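Beta-xylanase (Caldicellulosiruptor kristjanssonii, PDB 7NWN) belongs to a multimodular xylanase-glucuronoyl esterase, in which this family 9 carbohydrate-binding module probably attaches the enzyme to plant cell-wall polysaccharide. Local coordinates at residues Leu73-Asp78 and Lys138-Gly143; Thr57-Lys62 and Phe166-Ala171; Pro79-Ala84 and Val117-Phe122; Val31-Val36 and Arg145-Ile150. One frame throughout, in Å; residues are numbered along the deposited sequence. Where two conformers were deposited one is given.

Contact 1: residues Leu73-Asp78 and Lys138-Gly143. With CA (calcium ion), chain Q.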
loop_
_atom_site.group_PDB
_atom_site.type_symbol
_atom_site.label_atom_id
_atom_site.label_comp_id
_atom_site.label_asym_id
_atom_site.label_seq_id
_atom_site.Cartn_x
_atom_site.Cartn_y
_atom_site.Cartn_z
ATOM N N LEU A 73 0.227 2.854 -5.471
ATOM C CA LEU A 73 -0.912 3.515 -6.099
ATOM C C LEU A 73 -2.083 2.540 -5.969
ATOM O O LEU A 73 -1.984 1.445 -6.516
ATOM C CB LEU A 73 -0.601 3.750 -7.586
ATOM C CG LEU A 73 -1.779 4.299 -8.405
ATOM C CD1 LEU A 73 -1.895 5.759 -8.094
ATOM C CD2 LEU A 73 -1.476 4.137 -9.894
ATOM N N ALA A 74 -3.118 2.911 -5.207
ATOM C CA ALA A 74 -4.265 2.040 -5.068
ATOM C C ALA A 74 -5.486 2.743 -5.653
ATOM O O ALA A 74 -5.688 3.947 -5.441
ATOM C CB ALA A 74 -4.465 1.672 -3.605
ATOM N N GLU A 75 -6.308 1.969 -6.379
ATOM C CA GLU A 75 -7.646 2.453 -6.719
ATOM C C GLU A 75 -8.706 1.497 -6.175
ATOM O O GLU A 75 -8.587 0.256 -6.317
ATOM C CB GLU A 75 -7.800 2.541 -8.242
ATOM C CG GLU A 75 -7.013 3.693 -8.782
ATOM C CD GLU A 75 -7.139 3.969 -10.272
ATOM O OE1 GLU A 75 -8.034 3.415 -10.912
ATOM O OE2 GLU A 75 -6.341 4.769 -10.765
ATOM N N VAL A 76 -9.738 2.106 -5.576
ATOM C CA VAL A 76 -10.808 1.340 -4.978
ATOM C C VAL A 76 -12.111 1.712 -5.702
ATOM O O VAL A 76 -12.473 2.887 -5.713
ATOM C CB VAL A 76 -10.908 1.653 -3.464
ATOM C CG1 VAL A 76 -12.057 0.868 -2.806
ATOM C CG2 VAL A 76 -9.582 1.385 -2.724
ATOM N N TYR A 77 -12.816 0.706 -6.215
ATOM C CA TYR A 77 -14.197 0.841 -6.648
ATOM C C TYR A 77 -15.099 0.582 -5.439
ATOM O O TYR A 77 -15.100 -0.512 -4.876
ATOM C CB TYR A 77 -14.461 -0.148 -7.789
ATOM C CG TYR A 77 -15.906 -0.175 -8.220
ATOM C CD1 TYR A 77 -16.389 0.717 -9.174
ATOM C CD2 TYR A 77 -16.799 -1.086 -7.647
ATOM C CE1 TYR A 77 -17.726 0.713 -9.554
ATOM C CE2 TYR A 77 -18.140 -1.090 -7.998
ATOM C CZ TYR A 77 -18.598 -0.189 -8.955
ATOM O OH TYR A 77 -19.918 -0.187 -9.297
ATOM N N ASP A 78 -15.850 1.619 -5.047
ATOM C CA ASP A 78 -16.643 1.629 -3.848
ATOM C C ASP A 78 -17.698 2.717 -4.014
ATOM O O ASP A 78 -17.411 3.895 -3.843
ATOM C CB ASP A 78 -15.782 1.858 -2.614
ATOM C CG ASP A 78 -16.517 1.734 -1.274
ATOM O OD1 ASP A 78 -17.757 1.492 -1.235
ATOM O OD2 ASP A 78 -15.824 1.862 -0.270
ATOM N N LYS A 138 -7.637 11.001 -4.209
ATOM C CA LYS A 138 -8.489 11.702 -5.145
ATOM C C LYS A 138 -9.816 10.957 -5.155
ATOM O O LYS A 138 -9.816 9.735 -5.278
ATOM C CB LYS A 138 -7.883 11.681 -6.548
ATOM C CG LYS A 138 -8.687 12.528 -7.558
ATOM C CD LYS A 138 -8.041 12.575 -8.947
ATOM C CE LYS A 138 -8.767 13.575 -9.857
ATOM N NZ LYS A 138 -8.193 13.461 -11.198
ATOM N N LEU A 139 -10.916 11.711 -5.099
ATOM C CA LEU A 139 -12.255 11.173 -5.329
ATOM C C LEU A 139 -12.481 10.916 -6.815
ATOM O O LEU A 139 -12.253 11.788 -7.639
ATOM C CB LEU A 139 -13.288 12.184 -4.801
ATOM C CG LEU A 139 -13.296 12.393 -3.290
ATOM C CD1 LEU A 139 -14.581 13.115 -2.874
ATOM C CD2 LEU A 139 -13.208 11.050 -2.564
ATOM N N LEU A 140 -12.926 9.698 -7.136
ATOM C CA LEU A 140 -13.240 9.310 -8.496
ATOM C C LEU A 140 -14.744 9.011 -8.554
ATOM O O LEU A 140 -15.350 8.696 -7.536
ATOM C CB LEU A 140 -12.455 8.040 -8.899
ATOM C CG LEU A 140 -10.921 8.120 -8.780
ATOM C CD1 LEU A 140 -10.307 6.797 -9.267
ATOM C CD2 LEU A 140 -10.392 9.261 -9.661
ATOM N N PRO A 141 -15.372 9.055 -9.756
ATOM C CA PRO A 141 -16.743 8.539 -9.908
ATOM C C PRO A 141 -16.721 7.084 -9.403
ATOM O O PRO A 141 -15.908 6.257 -9.814
ATOM C CB PRO A 141 -16.955 8.625 -11.438
ATOM C CG PRO A 141 -16.036 9.764 -11.869
ATOM C CD PRO A 141 -14.782 9.523 -11.017
ATOM N N ASP A 142 -17.581 6.743 -8.452
ATOM C CA ASP A 142 -17.570 5.364 -7.942
ATOM C C ASP A 142 -16.320 4.918 -7.170
ATOM O O ASP A 142 -16.104 3.719 -7.023
ATOM C CB ASP A 142 -17.879 4.354 -9.045
ATOM C CG ASP A 142 -19.190 4.694 -9.759
ATOM O OD1 ASP A 142 -20.237 4.935 -9.060
ATOM O OD2 ASP A 142 -19.145 4.781 -11.001
ATOM N N GLY A 143 -15.500 5.831 -6.635
ATOM C CA GLY A 143 -14.439 5.293 -5.800
ATOM C C GLY A 143 -13.416 6.355 -5.428
ATOM O O GLY A 143 -13.748 7.551 -5.330
HETATM CA CA CA Q . -17.726 1.965 1.310
HETATM O O HOH W 1 -19.746 0.507 0.604
#
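L140 is where strand 133-140 first meets the other segment: its CD1 packs 4.4 Å from CD of E75, whose carboxylate is turned to a salt bridge with R145 of the neighbouring strand. From L140 the chain folds through a type II beta turn ending at G143, closed by backbone bonds both ways between these two residues. P141 and D142 are its corners. D142 lies alongside Y77, the two side chains pointing the same way. With CG anti to the backbone N (chi1 175°), the Y77 ring lies beside D142, its CE1 3.7 Å from CB of D142. The main polar link follows at the D142 carbonyl. D142 O accepts from D78 N at 2.9 Å, in a nearly straight bond (166° at the hydrogen) whose donor is tilted 32° from the carbonyl plane, and CA of Y77 makes a CA-H...O contact with the same oxygen. G143 comes last and faces Y77 as a non-hydrogen-bonded antiparallel pair; its CA lies only 3.1 Å from V76 O, a second CA-H...O contact. On the far side of D78, OD1 and OD2 both bind a calcium ion, at 2.6 and 2.5 Å, in a site shared with V80, D92 and A171. The chemistry is thus mostly backbone to backbone: the turn grips the main chain of a calcium ligand, whose carboxylate is used by the metal.

Contact 2: residues Thr57-Lys62 and Phe166-Ala171. With CA (calcium ion), chain Q.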
loop_
_atom_site.group_PDB
_atom_site.type_symbol
_atom_site.label_atom_id
_atom_site.label_comp_id
_atom_site.label_asym_id
_atom_site.label_seq_id
_atom_site.Cartn_x
_atom_site.Cartn_y
_atom_site.Cartn_z
ATOM N N THR A 57 -17.500 -3.739 -3.542
ATOM C CA THR A 57 -16.219 -3.036 -3.473
ATOM C C THR A 57 -15.105 -3.923 -4.021
ATOM O O THR A 57 -15.071 -5.104 -3.730
ATOM C CB THR A 57 -15.894 -2.595 -2.049
ATOM O OG1 THR A 57 -16.933 -1.662 -1.778
ATOM C CG2 THR A 57 -14.536 -1.925 -1.873
ATOM N N ASN A 58 -14.236 -3.358 -4.868
ATOM C CA ASN A 58 -13.050 -4.074 -5.302
ATOM C C ASN A 58 -11.927 -3.050 -5.441
ATOM O O ASN A 58 -12.189 -1.851 -5.327
ATOM C CB ASN A 58 -13.248 -4.936 -6.551
ATOM C CG ASN A 58 -13.726 -4.106 -7.715
ATOM O OD1 ASN A 58 -12.929 -3.520 -8.431
ATOM N ND2 ASN A 58 -15.034 -4.014 -7.876
ATOM N N ALA A 59 -10.692 -3.545 -5.625
ATOM C CA ALA A 59 -9.542 -2.668 -5.572
ATOM C C ALA A 59 -8.411 -3.270 -6.388
ATOM O O ALA A 59 -8.414 -4.466 -6.672
ATOM C CB ALA A 59 -9.100 -2.463 -4.141
ATOM N N LYS A 60 -7.434 -2.413 -6.700
ATOM C CA LYS A 60 -6.195 -2.832 -7.319
ATOM C C LYS A 60 -5.099 -1.908 -6.809
ATOM O O LYS A 60 -5.375 -0.834 -6.266
ATOM C CB LYS A 60 -6.366 -2.800 -8.838
ATOM C CG LYS A 60 -7.049 -1.545 -9.388
ATOM C CD LYS A 60 -7.272 -1.576 -10.905
ATOM C CE LYS A 60 -8.131 -0.466 -11.501
ATOM N NZ LYS A 60 -8.307 -0.654 -12.970
ATOM N N PHE A 61 -3.850 -2.334 -6.971
ATOM C CA PHE A 61 -2.764 -1.449 -6.574
ATOM C C PHE A 61 -1.531 -1.806 -7.388
ATOM O O PHE A 61 -1.416 -2.944 -7.860
ATOM C CB PHE A 61 -2.525 -1.514 -5.061
ATOM C CG PHE A 61 -1.923 -2.819 -4.608
ATOM C CD1 PHE A 61 -2.732 -3.907 -4.290
ATOM C CD2 PHE A 61 -0.538 -2.962 -4.513
ATOM C CE1 PHE A 61 -2.168 -5.120 -3.899
ATOM C CE2 PHE A 61 0.035 -4.170 -4.115
ATOM C CZ PHE A 61 -0.778 -5.257 -3.815
ATOM N N LYS A 62 -0.639 -0.807 -7.510
ATOM C CA LYS A 62 0.651 -0.946 -8.167
ATOM C C LYS A 62 1.715 -0.534 -7.164
ATOM O O LYS A 62 1.423 0.265 -6.272
ATOM C CB LYS A 62 0.700 -0.032 -9.385
ATOM C CG LYS A 62 -0.216 -0.500 -10.516
ATOM C CD LYS A 62 -0.177 0.388 -11.756
ATOM C CE LYS A 62 -0.952 -0.237 -12.911
ATOM N NZ LYS A 62 -0.780 0.543 -14.133
ATOM N N PHE A 166 -1.278 -5.537 1.758
ATOM C CA PHE A 166 -2.225 -4.517 1.342
ATOM C C PHE A 166 -3.633 -4.959 1.785
ATOM O O PHE A 166 -4.035 -6.096 1.548
ATOM C CB PHE A 166 -2.147 -4.332 -0.180
ATOM C CG PHE A 166 -3.081 -3.272 -0.705
ATOM C CD1 PHE A 166 -2.790 -1.917 -0.575
ATOM C CD2 PHE A 166 -4.300 -3.648 -1.270
ATOM C CE1 PHE A 166 -3.696 -0.964 -1.023
ATOM C CE2 PHE A 166 -5.201 -2.689 -1.709
ATOM C CZ PHE A 166 -4.889 -1.351 -1.577
ATOM N N GLN A 167 -4.385 -4.032 2.379
ATOM C CA GLN A 167 -5.764 -4.262 2.797
ATOM C C GLN A 167 -6.652 -3.046 2.459
ATOM O O GLN A 167 -6.246 -1.897 2.607
ATOM C CB GLN A 167 -5.806 -4.447 4.317
ATOM C CG GLN A 167 -7.168 -4.947 4.809
ATOM C CD GLN A 167 -7.067 -5.278 6.283
ATOM O OE1 GLN A 167 -6.307 -6.161 6.712
ATOM N NE2 GLN A 167 -7.822 -4.543 7.073
ATOM N N VAL A 168 -7.904 -3.338 2.063
ATOM C CA VAL A 168 -8.925 -2.315 1.959
ATOM C C VAL A 168 -9.948 -2.607 3.047
ATOM O O VAL A 168 -10.418 -3.732 3.139
ATOM C CB VAL A 168 -9.597 -2.411 0.584
ATOM C CG1 VAL A 168 -10.839 -1.515 0.451
ATOM C CG2 VAL A 168 -8.586 -2.157 -0.533
ATOM N N ASN A 169 -10.324 -1.583 3.793
ATOM C CA ASN A 169 -11.482 -1.609 4.686
ATOM C C ASN A 169 -12.668 -0.973 3.952
ATOM O O ASN A 169 -12.572 0.177 3.498
ATOM C CB ASN A 169 -11.172 -0.770 5.909
ATOM C CG ASN A 169 -9.960 -1.332 6.646
ATOM O OD1 ASN A 169 -9.843 -2.553 6.829
ATOM N ND2 ASN A 169 -9.081 -0.454 7.112
ATOM N N GLU A 170 -13.754 -1.743 3.820
ATOM C CA GLU A 170 -14.977 -1.239 3.237
ATOM C C GLU A 170 -16.023 -0.968 4.310
ATOM O O GLU A 170 -16.440 -1.903 5.002
ATOM C CB GLU A 170 -15.654 -2.191 2.269
ATOM C CG GLU A 170 -16.872 -1.405 1.713
ATOM C CD GLU A 170 -17.916 -2.312 1.147
ATOM O OE1 GLU A 170 -17.603 -3.530 0.918
ATOM O OE2 GLU A 170 -19.014 -1.808 0.941
ATOM N N ALA A 171 -16.442 0.299 4.402
ATOM C CA ALA A 171 -17.476 0.731 5.332
ATOM C C ALA A 171 -18.759 1.010 4.560
ATOM O O ALA A 171 -18.672 1.379 3.403
ATOM C CB ALA A 171 -17.074 1.956 6.098
HETATM CA CA CA Q . -17.726 1.965 1.310
HETATM O O HOH W 1 -19.746 0.507 0.604
#
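The rings of F61 and F166 form an offset stack, with centroids 4.4 Å apart and planes at 28°. On one face of the F61 ring lies CG of F166, displaced toward the rim; on one face of the F166 ring lies CD1 of F61, 3.4 Å from CD2 of F166. The two side chains run antiparallel alongside each other, which sets the CB of each over the face of the other ring as a CH-pi contact, F166 CB at 4.1 Å from the F61 centroid. Different first torsions bring this about: CG of F166 is anti to the backbone N, while that of F61 sits between N and the carbonyl carbon (chi1 70°). Next along the strands, CB of A59 meets CG2 of V168 at 3.7 Å. At the end, T57 crosses E170, its OG1 3.2 Å from CD of E170 without a hydrogen bond between them; the hydroxyl has a weak bond to D78 instead. OE2 of E170 accepts from a water at 2.5 Å that itself binds calcium, so the carboxylate serves the metal from the second shell. A171 O binds the ion directly, at 2.4 Å. Alternate residues of 57-61 and 166-170, segments of two different sheets whose directions are 159° apart, meet here through side chains and without backbone bonds, the facing-sheet packing of a beta-sandwich such as the family 9 carbohydrate-binding module.

Contact 3: residues Pro79-Ala84 and Val117-Phe122. With CA (calcium ion), chain Q.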
loop_
_atom_site.group_PDB
_atom_site.type_symbol
_atom_site.label_atom_id
_atom_site.label_comp_id
_atom_site.label_asym_id
_atom_site.label_seq_id
_atom_site.Cartn_x
_atom_site.Cartn_y
_atom_site.Cartn_z
ATOM N N PRO A 79 -18.948 2.338 -4.362
ATOM C CA PRO A 79 -20.032 3.316 -4.573
ATOM C C PRO A 79 -20.559 4.087 -3.348
ATOM O O PRO A 79 -21.218 5.119 -3.502
ATOM C CB PRO A 79 -21.114 2.484 -5.288
ATOM C CG PRO A 79 -20.860 1.054 -4.796
ATOM C CD PRO A 79 -19.349 0.946 -4.618
ATOM N N VAL A 80 -20.204 3.664 -2.125
ATOM C CA VAL A 80 -20.589 4.429 -0.941
ATOM C C VAL A 80 -19.356 4.673 -0.075
ATOM O O VAL A 80 -18.834 3.749 0.497
ATOM C CB VAL A 80 -21.684 3.698 -0.125
ATOM C CG1 VAL A 80 -22.096 4.505 1.102
ATOM C CG2 VAL A 80 -22.904 3.315 -0.975
ATOM N N LEU A 81 -18.927 5.922 0.093
ATOM C CA LEU A 81 -17.786 6.213 0.946
ATOM C C LEU A 81 -18.277 6.731 2.285
ATOM O O LEU A 81 -19.067 7.665 2.353
ATOM C CB LEU A 81 -16.856 7.232 0.283
ATOM C CG LEU A 81 -16.345 6.790 -1.095
ATOM C CD1 LEU A 81 -15.396 7.842 -1.667
ATOM C CD2 LEU A 81 -15.678 5.407 -0.999
ATOM N N ASN A 82 -17.747 6.142 3.354
ATOM C CA ASN A 82 -18.135 6.538 4.693
ATOM C C ASN A 82 -16.900 6.575 5.601
ATOM O O ASN A 82 -16.102 5.653 5.600
ATOM C CB ASN A 82 -19.186 5.554 5.224
ATOM C CG ASN A 82 -19.752 6.119 6.504
ATOM O OD1 ASN A 82 -19.085 6.105 7.560
ATOM N ND2 ASN A 82 -20.946 6.696 6.398
ATOM N N SER A 83 -16.754 7.649 6.339
ATOM C CA SER A 83 -15.700 7.802 7.315
ATOM C C SER A 83 -16.281 8.461 8.568
ATOM O O SER A 83 -15.529 9.120 9.287
ATOM C CB SER A 83 -14.550 8.653 6.792
ATOM O OG SER A 83 -14.991 9.876 6.211
ATOM N N ALA A 84 -17.573 8.228 8.856
ATOM C CA ALA A 84 -18.173 8.819 10.061
ATOM C C ALA A 84 -17.743 8.117 11.372
ATOM O O ALA A 84 -17.663 8.777 12.391
ATOM C CB ALA A 84 -19.673 8.953 9.904
ATOM N N VAL A 117 -4.706 5.007 5.380
ATOM C CA VAL A 117 -5.149 6.319 4.927
ATOM C C VAL A 117 -6.567 6.125 4.391
ATOM O O VAL A 117 -6.845 5.120 3.713
ATOM C CB VAL A 117 -4.195 6.929 3.860
ATOM C CG1 VAL A 117 -3.943 5.999 2.679
ATOM C CG2 VAL A 117 -4.614 8.313 3.388
ATOM N N ASN A 118 -7.476 7.023 4.795
ATOM C CA ASN A 118 -8.845 6.959 4.294
ATOM C C ASN A 118 -9.001 7.777 2.998
ATOM O O ASN A 118 -8.072 8.458 2.576
ATOM C CB ASN A 118 -9.835 7.341 5.399
ATOM C CG ASN A 118 -9.962 8.826 5.686
ATOM O OD1 ASN A 118 -9.441 9.678 4.974
ATOM N ND2 ASN A 118 -10.712 9.162 6.731
ATOM N N TYR A 119 -10.211 7.758 2.397
ATOM C CA TYR A 119 -10.418 8.356 1.081
ATOM C C TYR A 119 -10.302 9.880 1.178
ATOM O O TYR A 119 -10.095 10.473 0.143
ATOM C CB TYR A 119 -11.773 7.945 0.463
ATOM C CG TYR A 119 -12.949 8.356 1.308
ATOM C CD1 TYR A 119 -13.376 7.564 2.372
ATOM C CD2 TYR A 119 -13.540 9.598 1.150
ATOM C CE1 TYR A 119 -14.422 7.967 3.198
ATOM C CE2 TYR A 119 -14.606 10.002 1.950
ATOM C CZ TYR A 119 -15.045 9.192 2.990
ATOM O OH TYR A 119 -16.051 9.601 3.841
ATOM N N ASN A 120 -10.410 10.493 2.386
ATOM C CA ASN A 120 -10.200 11.935 2.593
ATOM C C ASN A 120 -8.735 12.269 2.919
ATOM O O ASN A 120 -8.431 13.405 3.334
ATOM C CB ASN A 120 -11.089 12.518 3.701
ATOM C CG ASN A 120 -12.520 12.607 3.230
ATOM O OD1 ASN A 120 -12.765 12.842 2.043
ATOM N ND2 ASN A 120 -13.450 12.321 4.122
ATOM N N ASN A 121 -7.871 11.258 2.787
ATOM C CA ASN A 121 -6.429 11.429 2.993
ATOM C C ASN A 121 -6.023 11.567 4.462
ATOM O O ASN A 121 -4.897 12.045 4.743
ATOM C CB ASN A 121 -5.850 12.633 2.251
ATOM C CG ASN A 121 -4.368 12.408 1.964
ATOM O OD1 ASN A 121 -3.972 11.289 1.645
ATOM N ND2 ASN A 121 -3.577 13.473 2.026
ATOM N N PHE A 122 -6.908 11.106 5.371
ATOM C CA PHE A 122 -6.608 11.099 6.808
ATOM C C PHE A 122 -5.773 9.852 7.103
ATOM O O PHE A 122 -6.208 8.719 6.864
ATOM C CB PHE A 122 -7.914 11.090 7.629
ATOM C CG PHE A 122 -7.698 10.905 9.112
ATOM C CD1 PHE A 122 -7.059 11.882 9.863
ATOM C CD2 PHE A 122 -8.110 9.738 9.761
ATOM C CE1 PHE A 122 -6.822 11.709 11.222
ATOM C CE2 PHE A 122 -7.895 9.575 11.127
ATOM C CZ PHE A 122 -7.234 10.557 11.847
HETATM CA CA CA Q . -17.726 1.965 1.310
HETATM O O HOH W 1 -19.746 0.507 0.604
#
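Y119 lays one face of its ring on L81 and reaches S83 with its hydroxyl. Its CB starts the ring toward the other segment with CG between the backbone N and the carbonyl carbon (chi1 60°). CG and CD2 then meet CD1 of L81, CD2 at 3.8 Å from it. Further out the ring passes beneath CB of L81, which stands 3.8 Å from the centroid and 9° off the normal, a CH-pi contact. On the other flank CE1 approaches CB of S83 at 3.7 Å. At the tip, OH and S83 OG share a short hydrogen bond of 2.6 Å in which either could be the donor. Both loops are braced from within. A84 N bonds to N82 OD1 in an Asx turn, and N118 OD1 accepts from F122 N at 2.9 Å, across the type I turn of 118-121. V80 O, two residues before N82, binds calcium at 2.2 Å. The contact lies at the surface, where the loop between strands 69-77 and 93-99 meets the turn that ends strand 112-118; L139 of strand 133-140 and Y144 of strand 143-151 pack against both L81 and Y119.

Contact 4: residues Val31-Val36 and Arg145-Ile150. With CA (calcium ion), chain R.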
loop_
_atom_site.group_PDB
_atom_site.type_symbol
_atom_site.label_atom_id
_atom_site.label_comp_id
_atom_site.label_asym_id
_atom_site.label_seq_id
_atom_site.Cartn_x
_atom_site.Cartn_y
_atom_site.Cartn_z
ATOM N N VAL A 31 5.433 11.054 -8.807
ATOM C CA VAL A 31 5.061 12.298 -8.140
ATOM C C VAL A 31 3.820 12.033 -7.291
ATOM O O VAL A 31 2.823 11.523 -7.816
ATOM C CB VAL A 31 4.829 13.376 -9.217
ATOM C CG1 VAL A 31 4.245 14.677 -8.636
ATOM C CG2 VAL A 31 6.160 13.641 -9.975
ATOM N N ILE A 32 3.873 12.454 -6.013
ATOM C CA ILE A 32 2.778 12.190 -5.079
ATOM C C ILE A 32 1.750 13.321 -5.224
ATOM O O ILE A 32 1.996 14.445 -4.741
ATOM C CB ILE A 32 3.295 12.051 -3.611
ATOM C CG1 ILE A 32 4.396 10.970 -3.479
ATOM C CG2 ILE A 32 2.124 11.763 -2.659
ATOM C CD1 ILE A 32 3.921 9.599 -3.934
ATOM N N ASP A 33 0.608 13.022 -5.871
ATOM C CA ASP A 33 -0.383 14.072 -6.134
ATOM C C ASP A 33 -1.775 13.493 -6.360
ATOM O O ASP A 33 -2.684 14.284 -6.618
ATOM C CB ASP A 33 -0.014 14.860 -7.411
ATOM C CG ASP A 33 0.219 13.971 -8.640
ATOM O OD1 ASP A 33 -0.012 12.723 -8.598
ATOM O OD2 ASP A 33 0.561 14.531 -9.653
ATOM N N GLY A 34 -1.943 12.159 -6.289
ATOM C CA GLY A 34 -3.244 11.557 -6.528
ATOM C C GLY A 34 -3.533 11.335 -8.019
ATOM O O GLY A 34 -4.615 10.850 -8.368
ATOM N N GLU A 35 -2.582 11.705 -8.890
ATOM C CA GLU A 35 -2.752 11.540 -10.348
ATOM C C GLU A 35 -1.836 10.395 -10.808
ATOM O O GLU A 35 -0.772 10.152 -10.213
ATOM C CB GLU A 35 -2.356 12.839 -11.079
ATOM C CG GLU A 35 -3.176 14.073 -10.662
ATOM C CD GLU A 35 -4.663 14.038 -11.100
ATOM O OE1 GLU A 35 -5.003 13.346 -12.083
ATOM O OE2 GLU A 35 -5.514 14.579 -10.354
ATOM N N VAL A 36 -2.233 9.729 -11.892
ATOM C CA VAL A 36 -1.560 8.540 -12.382
ATOM C C VAL A 36 -0.471 9.013 -13.325
ATOM O O VAL A 36 -0.740 9.310 -14.493
ATOM C CB VAL A 36 -2.524 7.596 -13.132
ATOM C CG1 VAL A 36 -1.804 6.333 -13.624
ATOM C CG2 VAL A 36 -3.743 7.249 -12.273
ATOM N N ARG A 145 -8.778 7.073 -5.173
ATOM C CA ARG A 145 -7.431 6.626 -5.452
ATOM C C ARG A 145 -6.574 7.084 -4.265
ATOM O O ARG A 145 -6.834 8.172 -3.740
ATOM C CB ARG A 145 -6.958 7.335 -6.726
ATOM C CG ARG A 145 -5.517 7.014 -7.090
ATOM C CD ARG A 145 -5.085 7.718 -8.380
ATOM N NE ARG A 145 -5.869 7.256 -9.521
ATOM C CZ ARG A 145 -6.481 8.067 -10.369
ATOM N NH1 ARG A 145 -6.343 9.386 -10.229
ATOM N NH2 ARG A 145 -7.219 7.525 -11.344
ATOM N N VAL A 146 -5.562 6.265 -3.900
ATOM C CA VAL A 146 -4.572 6.599 -2.886
ATOM C C VAL A 146 -3.234 6.516 -3.603
ATOM O O VAL A 146 -3.033 5.578 -4.363
ATOM C CB VAL A 146 -4.605 5.608 -1.710
ATOM C CG1 VAL A 146 -3.438 5.864 -0.749
ATOM C CG2 VAL A 146 -5.977 5.712 -0.990
ATOM N N GLU A 147 -2.403 7.547 -3.427
ATOM C CA GLU A 147 -1.024 7.468 -3.884
ATOM C C GLU A 147 -0.133 7.748 -2.674
ATOM O O GLU A 147 -0.300 8.781 -2.059
ATOM C CB GLU A 147 -0.807 8.515 -4.968
ATOM C CG GLU A 147 0.528 8.303 -5.725
ATOM C CD GLU A 147 0.632 9.154 -6.984
ATOM O OE1 GLU A 147 0.028 10.259 -7.013
ATOM O OE2 GLU A 147 1.275 8.696 -7.959
ATOM N N ALA A 148 0.772 6.814 -2.357
ATOM C CA ALA A 148 1.462 6.791 -1.063
ATOM C C ALA A 148 2.966 6.590 -1.279
ATOM O O ALA A 148 3.392 5.826 -2.161
ATOM C CB ALA A 148 0.893 5.683 -0.191
ATOM N N ARG A 149 3.738 7.244 -0.410
ATOM C CA ARG A 149 5.178 7.043 -0.367
ATOM C C ARG A 149 5.546 6.651 1.068
ATOM O O ARG A 149 5.101 7.322 2.007
ATOM C CB ARG A 149 5.873 8.350 -0.755
ATOM C CG ARG A 149 7.401 8.256 -0.775
ATOM C CD ARG A 149 8.077 9.620 -1.046
ATOM N NE ARG A 149 9.526 9.516 -1.337
ATOM C CZ ARG A 149 10.434 9.738 -0.385
ATOM N NH1 ARG A 149 10.047 10.062 0.853
ATOM N NH2 ARG A 149 11.715 9.707 -0.695
ATOM N N ILE A 150 6.344 5.574 1.202
ATOM C CA ILE A 150 6.942 5.197 2.478
ATOM C C ILE A 150 8.480 5.284 2.371
ATOM O O ILE A 150 9.070 4.572 1.586
ATOM C CB ILE A 150 6.484 3.783 2.853
ATOM C CG1 ILE A 150 4.979 3.721 3.122
ATOM C CG2 ILE A 150 7.310 3.304 4.042
ATOM C CD1 ILE A 150 4.415 2.322 3.028
HETATM CA CA CA R . 1.162 10.800 -9.189
HETATM O O HOH W 2 1.463 12.394 -11.024
#
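A calcium site joins the loop V31-V36 to E147 on strand 143-151. V31 O, D33 OD1 and E35 O each bind the ion at 2.3 Å, and E147 grips it with both carboxylate oxygens, OE1 at 2.5 Å and OE2 at 2.4 Å; a water and D37 complete the shell. E147 OE1 does more than bind metal. D33 N donates to it at 3.0 Å, almost straight (173°) but from above the carboxylate plane, and G34 N comes in at 2.8 Å nearly along the C-O direction. Two backbone N-H groups and the ion therefore fix the rotation of this carboxylate, while OE2 also accepts from W40. The loop is bent by an Asx turn, in which D33 OD1 accepts from E35 N while holding calcium; CG of D33 lies between its backbone N and carbonyl carbon (chi1 53°), which brings the carboxylate back over the loop. The loop packs over one face of the strand, where R145, E147 and R149 all start toward it. R145 NH1 donates to G34 O at 2.9 Å, with the bond in both the carbonyl and guanidinium planes. CG2 of V36 sits over the centre of one guanidinium face, and R145 NE turns to a salt bridge with E75. At the other end, CD1 of I32 wedges between CG of E147 and CB of R149, 3.9 Å from the latter, as the R149 chain runs outward to Y71.

In the fold
Contact 2 is the buried one, side chains of two facing sheets packed by ring stacking and aliphatic touches. Contact 3 is a surface meeting of loop and turn, held by a CH-pi contact and a hydroxyl pair. Contacts 1 and 4 are partly buried: contact 1 rests on a backbone hydrogen bond at a turn, with its calcium held from one segment alone, whereas the ion of contact 4 bridges both. Contacts 1, 2 and 3 share one calcium ion, through D78, A171 and V80. Strand 69-77 of contact 1 lies between strand 58-66 of contact 2 and strand 143-151 of contact 4 in the same sheet, A74 pairing with V146. L139 brings contact 1 against contact 3.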